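Local coordinates for putative uncharacterized protein tcp24 (Actinoplanes teichomyceticus, PDB 4Q38), which transfers a long aliphatic acyl chain from acyl-CoA to the amino sugar of glycopeptide antibiotics such as teicoplanin, at residues 78-81 and 86-89; 112-117 and 123-128. All blocks are in the same frame, centred on the assembly; numbering follows the deposited sequence.

Contact 1. Residues 78-81 and 86-89; sequences PDPD and LWWL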
loop_
_atom_site.group_PDB
_atom_site.type_symbol
_atom_site.label_atom_id
_atom_site.label_comp_id
_atom_site.label_asym_id
_atom_site.label_seq_id
_atom_site.Cartn_x
_atom_site.Cartn_y
_atom_site.Cartn_z
ATOM N N PRO A 78 21.588 -1.110 6.573
ATOM C CA PRO A 78 22.710 -1.590 5.793
ATOM C C PRO A 78 23.818 -0.552 5.606
ATOM O O PRO A 78 23.620 0.643 5.856
ATOM C CB PRO A 78 22.071 -1.944 4.450
ATOM C CG PRO A 78 20.906 -1.011 4.355
ATOM C CD PRO A 78 20.364 -0.994 5.754
ATOM N N ASP A 79 24.974 -1.042 5.174
ATOM C CA ASP A 79 26.168 -0.240 4.984
ATOM C C ASP A 79 26.667 -0.443 3.551
ATOM O O ASP A 79 26.684 -1.576 3.071
ATOM C CB ASP A 79 27.224 -0.703 5.996
ATOM C CG ASP A 79 28.564 -0.079 5.757
ATOM O OD1 ASP A 79 28.813 1.022 6.288
ATOM O OD2 ASP A 79 29.365 -0.695 5.032
ATOM N N PRO A 80 27.086 0.646 2.865
ATOM C CA PRO A 80 27.589 0.542 1.485
ATOM C C PRO A 80 28.731 -0.465 1.303
ATOM O O PRO A 80 28.834 -1.091 0.250
ATOM C CB PRO A 80 28.108 1.959 1.183
ATOM C CG PRO A 80 27.388 2.849 2.127
ATOM C CD PRO A 80 27.130 2.036 3.363
ATOM N N ASP A 81 29.574 -0.622 2.320
ATOM C CA ASP A 81 30.770 -1.461 2.200
ATOM C C ASP A 81 30.526 -2.928 2.549
ATOM O O ASP A 81 30.945 -3.821 1.814
ATOM C CB ASP A 81 31.918 -0.874 3.026
ATOM C CG ASP A 81 32.342 0.493 2.527
ATOM O OD1 ASP A 81 32.694 0.596 1.336
ATOM O OD2 ASP A 81 32.303 1.468 3.309
ATOM N N LEU A 86 23.125 -5.293 -1.615
ATOM C CA LEU A 86 21.921 -4.674 -1.082
ATOM C C LEU A 86 21.916 -3.164 -1.338
ATOM O O LEU A 86 20.888 -2.597 -1.724
ATOM C CB LEU A 86 21.777 -4.987 0.408
ATOM C CG LEU A 86 20.379 -4.750 0.990
ATOM C CD1 LEU A 86 20.073 -5.775 2.068
ATOM C CD2 LEU A 86 20.248 -3.336 1.528
ATOM N N TRP A 87 23.067 -2.519 -1.141
ATOM C CA TRP A 87 23.183 -1.078 -1.353
ATOM C C TRP A 87 22.987 -0.698 -2.796
ATOM O O TRP A 87 22.295 0.283 -3.091
ATOM C CB TRP A 87 24.507 -0.521 -0.825
ATOM C CG TRP A 87 24.401 0.957 -0.537
ATOM C CD1 TRP A 87 24.709 2.011 -1.392
ATOM C CD2 TRP A 87 23.895 1.594 0.688
ATOM N NE1 TRP A 87 24.456 3.221 -0.792
ATOM C CE2 TRP A 87 23.961 3.044 0.454
ATOM C CE3 TRP A 87 23.418 1.126 1.914
ATOM C CZ2 TRP A 87 23.572 3.966 1.424
ATOM C CZ3 TRP A 87 23.031 2.069 2.885
ATOM C CH2 TRP A 87 23.107 3.453 2.641
ATOM N N TRP A 88 23.587 -1.473 -3.700
ATOM C CA TRP A 88 23.418 -1.287 -5.145
ATOM C C TRP A 88 21.952 -1.236 -5.498
ATOM O O TRP A 88 21.500 -0.342 -6.224
ATOM C CB TRP A 88 24.095 -2.435 -5.886
ATOM C CG TRP A 88 24.073 -2.358 -7.400
ATOM C CD1 TRP A 88 25.063 -1.835 -8.234
ATOM C CD2 TRP A 88 23.031 -2.861 -8.315
ATOM N NE1 TRP A 88 24.710 -1.961 -9.550
ATOM C CE2 TRP A 88 23.506 -2.566 -9.675
ATOM C CE3 TRP A 88 21.796 -3.496 -8.151
ATOM C CZ2 TRP A 88 22.762 -2.896 -10.804
ATOM C CZ3 TRP A 88 21.053 -3.821 -9.297
ATOM C CH2 TRP A 88 21.527 -3.532 -10.592
ATOM N N LEU A 89 21.202 -2.190 -4.956
ATOM C CA LEU A 89 19.766 -2.324 -5.218
ATOM C C LEU A 89 18.929 -1.220 -4.565
ATOM O O LEU A 89 17.964 -0.739 -5.157
ATOM C CB LEU A 89 19.288 -3.692 -4.748
ATOM C CG LEU A 89 17.879 -4.097 -5.166
ATOM C CD1 LEU A 89 17.795 -4.234 -6.678
ATOM C CD2 LEU A 89 17.498 -5.391 -4.476
#

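Contact 2. Residues 112-117 and 123-128; sequences PPLPYE and RYFHVY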
loop_
_atom_site.group_PDB
_atom_site.type_symbol
_atom_site.label_atom_id
_atom_site.label_comp_id
_atom_site.label_asym_id
_atom_site.label_seq_id
_atom_site.Cartn_x
_atom_site.Cartn_y
_atom_site.Cartn_z
ATOM N N PRO A 112 11.273 -6.638 -6.161
ATOM C CA PRO A 112 10.931 -7.874 -5.462
ATOM C C PRO A 112 11.248 -7.813 -3.964
ATOM O O PRO A 112 12.073 -6.998 -3.540
ATOM C CB PRO A 112 11.839 -8.909 -6.134
ATOM C CG PRO A 112 13.035 -8.116 -6.542
ATOM C CD PRO A 112 12.473 -6.795 -6.998
ATOM N N PRO A 113 10.596 -8.672 -3.167
ATOM C CA PRO A 113 11.020 -8.844 -1.776
ATOM C C PRO A 113 12.387 -9.566 -1.743
ATOM O O PRO A 113 12.695 -10.332 -2.658
ATOM C CB PRO A 113 9.925 -9.741 -1.198
ATOM C CG PRO A 113 9.411 -10.512 -2.365
ATOM C CD PRO A 113 9.475 -9.567 -3.527
ATOM N N LEU A 114 13.202 -9.306 -0.724
ATOM C CA LEU A 114 14.490 -9.994 -0.589
ATOM C C LEU A 114 14.346 -11.242 0.276
ATOM O O LEU A 114 13.690 -11.196 1.320
ATOM C CB LEU A 114 15.559 -9.054 -0.010
ATOM C CG LEU A 114 15.980 -7.825 -0.832
ATOM C CD1 LEU A 114 17.225 -7.182 -0.221
ATOM C CD2 LEU A 114 16.221 -8.189 -2.293
ATOM N N PRO A 115 14.946 -12.370 -0.155
ATOM C CA PRO A 115 14.923 -13.598 0.646
ATOM C C PRO A 115 15.416 -13.340 2.078
ATOM O O PRO A 115 16.403 -12.635 2.265
ATOM C CB PRO A 115 15.890 -14.516 -0.103
ATOM C CG PRO A 115 15.811 -14.064 -1.526
ATOM C CD PRO A 115 15.560 -12.580 -1.482
ATOM N N TYR A 116 14.735 -13.902 3.069
ATOM C CA TYR A 116 14.986 -13.541 4.472
ATOM C C TYR A 116 16.281 -14.157 5.023
ATOM O O TYR A 116 16.677 -13.862 6.145
ATOM C CB TYR A 116 13.782 -13.885 5.367
ATOM C CG TYR A 116 12.567 -12.980 5.177
ATOM C CD1 TYR A 116 12.556 -11.990 4.189
ATOM C CD2 TYR A 116 11.417 -13.138 5.964
ATOM C CE1 TYR A 116 11.454 -11.162 4.003
ATOM C CE2 TYR A 116 10.304 -12.316 5.783
ATOM C CZ TYR A 116 10.333 -11.329 4.796
ATOM O OH TYR A 116 9.248 -10.496 4.584
ATOM N N GLU A 117 16.939 -14.990 4.219
ATOM C CA GLU A 117 18.278 -15.489 4.552
ATOM C C GLU A 117 19.308 -14.358 4.638
ATOM O O GLU A 117 20.369 -14.523 5.260
ATOM C CB GLU A 117 18.728 -16.551 3.551
ATOM C CG GLU A 117 17.996 -17.876 3.702
ATOM C CD GLU A 117 16.583 -17.851 3.125
ATOM O OE1 GLU A 117 15.742 -18.621 3.617
ATOM O OE2 GLU A 117 16.316 -17.058 2.193
ATOM N N ARG A 123 14.925 -8.304 5.220
ATOM C CA ARG A 123 13.516 -8.202 5.635
ATOM C C ARG A 123 13.014 -6.758 5.630
ATOM O O ARG A 123 11.873 -6.501 5.262
ATOM C CB ARG A 123 13.311 -8.814 7.027
ATOM C CG ARG A 123 13.457 -10.331 7.061
ATOM C CD ARG A 123 13.117 -10.892 8.436
ATOM N NE ARG A 123 14.189 -10.742 9.427
ATOM C CZ ARG A 123 14.101 -9.992 10.524
ATOM N NH1 ARG A 123 12.995 -9.279 10.785
ATOM N NH2 ARG A 123 15.122 -9.958 11.373
ATOM N N TYR A 124 13.863 -5.822 6.043
ATOM C CA TYR A 124 13.461 -4.423 6.113
ATOM C C TYR A 124 13.872 -3.605 4.881
ATOM O O TYR A 124 13.786 -2.380 4.894
ATOM C CB TYR A 124 13.995 -3.775 7.397
ATOM C CG TYR A 124 13.330 -4.238 8.680
ATOM C CD1 TYR A 124 11.951 -4.092 8.874
ATOM C CD2 TYR A 124 14.086 -4.783 9.721
ATOM C CE1 TYR A 124 11.346 -4.488 10.054
ATOM C CE2 TYR A 124 13.491 -5.185 10.913
ATOM C CZ TYR A 124 12.121 -5.041 11.075
ATOM O OH TYR A 124 11.521 -5.435 12.254
ATOM N N PHE A 125 14.296 -4.279 3.813
ATOM C CA PHE A 125 14.819 -3.586 2.629
ATOM C C PHE A 125 13.940 -2.420 2.165
ATOM O O PHE A 125 14.413 -1.313 1.958
ATOM C CB PHE A 125 15.052 -4.564 1.466
ATOM C CG PHE A 125 15.565 -3.902 0.212
ATOM C CD1 PHE A 125 16.915 -3.545 0.093
ATOM C CD2 PHE A 125 14.704 -3.619 -0.848
ATOM C CE1 PHE A 125 17.385 -2.919 -1.056
ATOM C CE2 PHE A 125 15.170 -2.997 -2.001
ATOM C CZ PHE A 125 16.517 -2.652 -2.108
ATOM N N HIS A 126 12.656 -2.685 1.992
ATOM C CA HIS A 126 11.743 -1.681 1.439
ATOM C C HIS A 126 11.356 -0.615 2.418
ATOM O O HIS A 126 10.874 0.455 2.036
ATOM C CB HIS A 126 10.538 -2.382 0.830
ATOM C CG HIS A 126 10.903 -3.190 -0.381
ATOM N ND1 HIS A 126 11.302 -2.613 -1.532
ATOM C CD2 HIS A 126 10.975 -4.568 -0.582
ATOM C CE1 HIS A 126 11.604 -3.575 -2.432
ATOM N NE2 HIS A 126 11.397 -4.766 -1.854
ATOM N N VAL A 127 11.575 -0.877 3.700
ATOM C CA VAL A 127 11.508 0.202 4.684
ATOM C C VAL A 127 12.655 1.199 4.448
ATOM O O VAL A 127 12.450 2.430 4.509
ATOM C CB VAL A 127 11.542 -0.345 6.127
ATOM C CG1 VAL A 127 11.531 0.796 7.139
ATOM C CG2 VAL A 127 10.364 -1.276 6.364
ATOM N N TYR A 128 13.859 0.679 4.174
ATOM C CA TYR A 128 15.009 1.556 3.867
ATOM C C TYR A 128 14.771 2.338 2.578
ATOM O O TYR A 128 15.095 3.521 2.499
ATOM C CB TYR A 128 16.332 0.768 3.789
ATOM C CG TYR A 128 16.639 0.041 5.075
ATOM C CD1 TYR A 128 16.779 0.745 6.276
ATOM C CD2 TYR A 128 16.739 -1.341 5.104
ATOM C CE1 TYR A 128 17.022 0.083 7.466
ATOM C CE2 TYR A 128 16.981 -2.019 6.292
ATOM C CZ TYR A 128 17.121 -1.298 7.463
ATOM O OH TYR A 128 17.353 -1.952 8.641
HETATM O O HOH W 1 15.683 -13.218 8.606
HETATM O O HOH W 2 9.817 -7.882 4.203
#

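Contact 1. Residues 78-81 and 86-89
A chi1 of -157° sets the Trp87 indole opposite the backbone N, beside the carbonyl carbon, and a chi2 of -93° turns one ring face to Pro80 in the preceding loop. The pyrrolidine sits over that face. Pro80 CG lies 3.9 Å from the centroid of the six-membered ring and 15° off its normal, a CH-pi contact, while Pro80 CA reaches Trp87 CG at 3.8 Å, over the pyrrole half of the indole. The two side chains run side by side in the same direction, which lets the proline span both rings. Trp87 CZ3 comes within 3.3 Å of Pro78 O, an oblique approach; that carbonyl is also hydrogen-bonded to Arg52. Pro78 CB packs 3.7 Å from Leu86 CD2, crossing the leucine at about a right angle, and Pro78 CG lies 4.0 Å from Trp87 CZ3.

Asp79 OD2 accepts from Asp81 N at 2.7 Å in a bent bond, the N coming from above the carboxylate plane. This closes an Asx turn, consistent with a loop conformation that places Pro80 over the indole. OD2 also accepts from Arg82 N, and Asp79 N donates to Asp83 OD2.

The loop between helices 67-76 and 84-98 thus folds back on the early turns of helix 84-98, as structural packing in the N-acyltransferase N-terminal domain away from the binding sites. The contact is mainly apolar and CH-pi, with one carbonyl oxygen against an indole carbon; dispersion probably dominates, while hydrogen bonding stays within the loop and its surroundings.

Contact 2. Residues 112-117 and 123-128
One direct hydrogen bond joins the two segments: His126 NE2 donates to Pro112 O at 2.9 Å with an N-H...O angle of 161°. The oxygen lies almost in the imidazole plane, whereas the donor stands about 50° out of the carbonyl plane. Phe125 CD2, 3.4 Å above the centre of the same imidazole, covers one of its faces.

Two waters add indirect links. One donates to Tyr116 O and accepts from Arg123 NE; the other donates to Arg123 O and is bonded to Tyr116 OH. The ends of both side chains are also held elsewhere, Tyr116 OH by His165 NE2 and Arg123 NH1 by Gly172 O.

Between these waters comes a CH-pi contact. Arg123 CG stands 3.4 Å from the centroid of the Tyr116 ring, over the face, so it is the aliphatic stem and not the guanidinium that meets the phenol. A bend at chi3 (-79°) carries the charged group off toward Gly172.

Apolar packing completes the set, with Leu114 CD1 3.7 Å from Phe125 CD1.

After the proline-rich loop the chain turns back through helix 119-123, so that the start of helix 125-143 runs alongside the loop in roughly the opposite direction. Leu114 and Phe125 both rest on helix 84-98, Tyr124 and Val127 touch helices 67-76 and 157-169, and the contact thereby ties the loop into the helical N-terminal region.

Overall arrangement
The two contacts follow one another along the chain, contact 1 first, with centres about 12 Å apart, both in the N-acyltransferase N-terminal domain. Helix 84-98 belongs to contact 1 and helix 125-143 to contact 2, and the two helices pack directly: Leu89 CG meets Phe125 CZ at 3.6 Å. Separately, the loop 78-81 touches helix 125-143, where Pro78 CD meets Tyr128 CE2, also at 3.6 Å. Leu89 reaches Leu114 as well, so the helix of contact 1 touches both segments of contact 2. Together they join successive loops and helices of the helical region, away from the coenzyme A pocket of the GNAT-like C-terminal part.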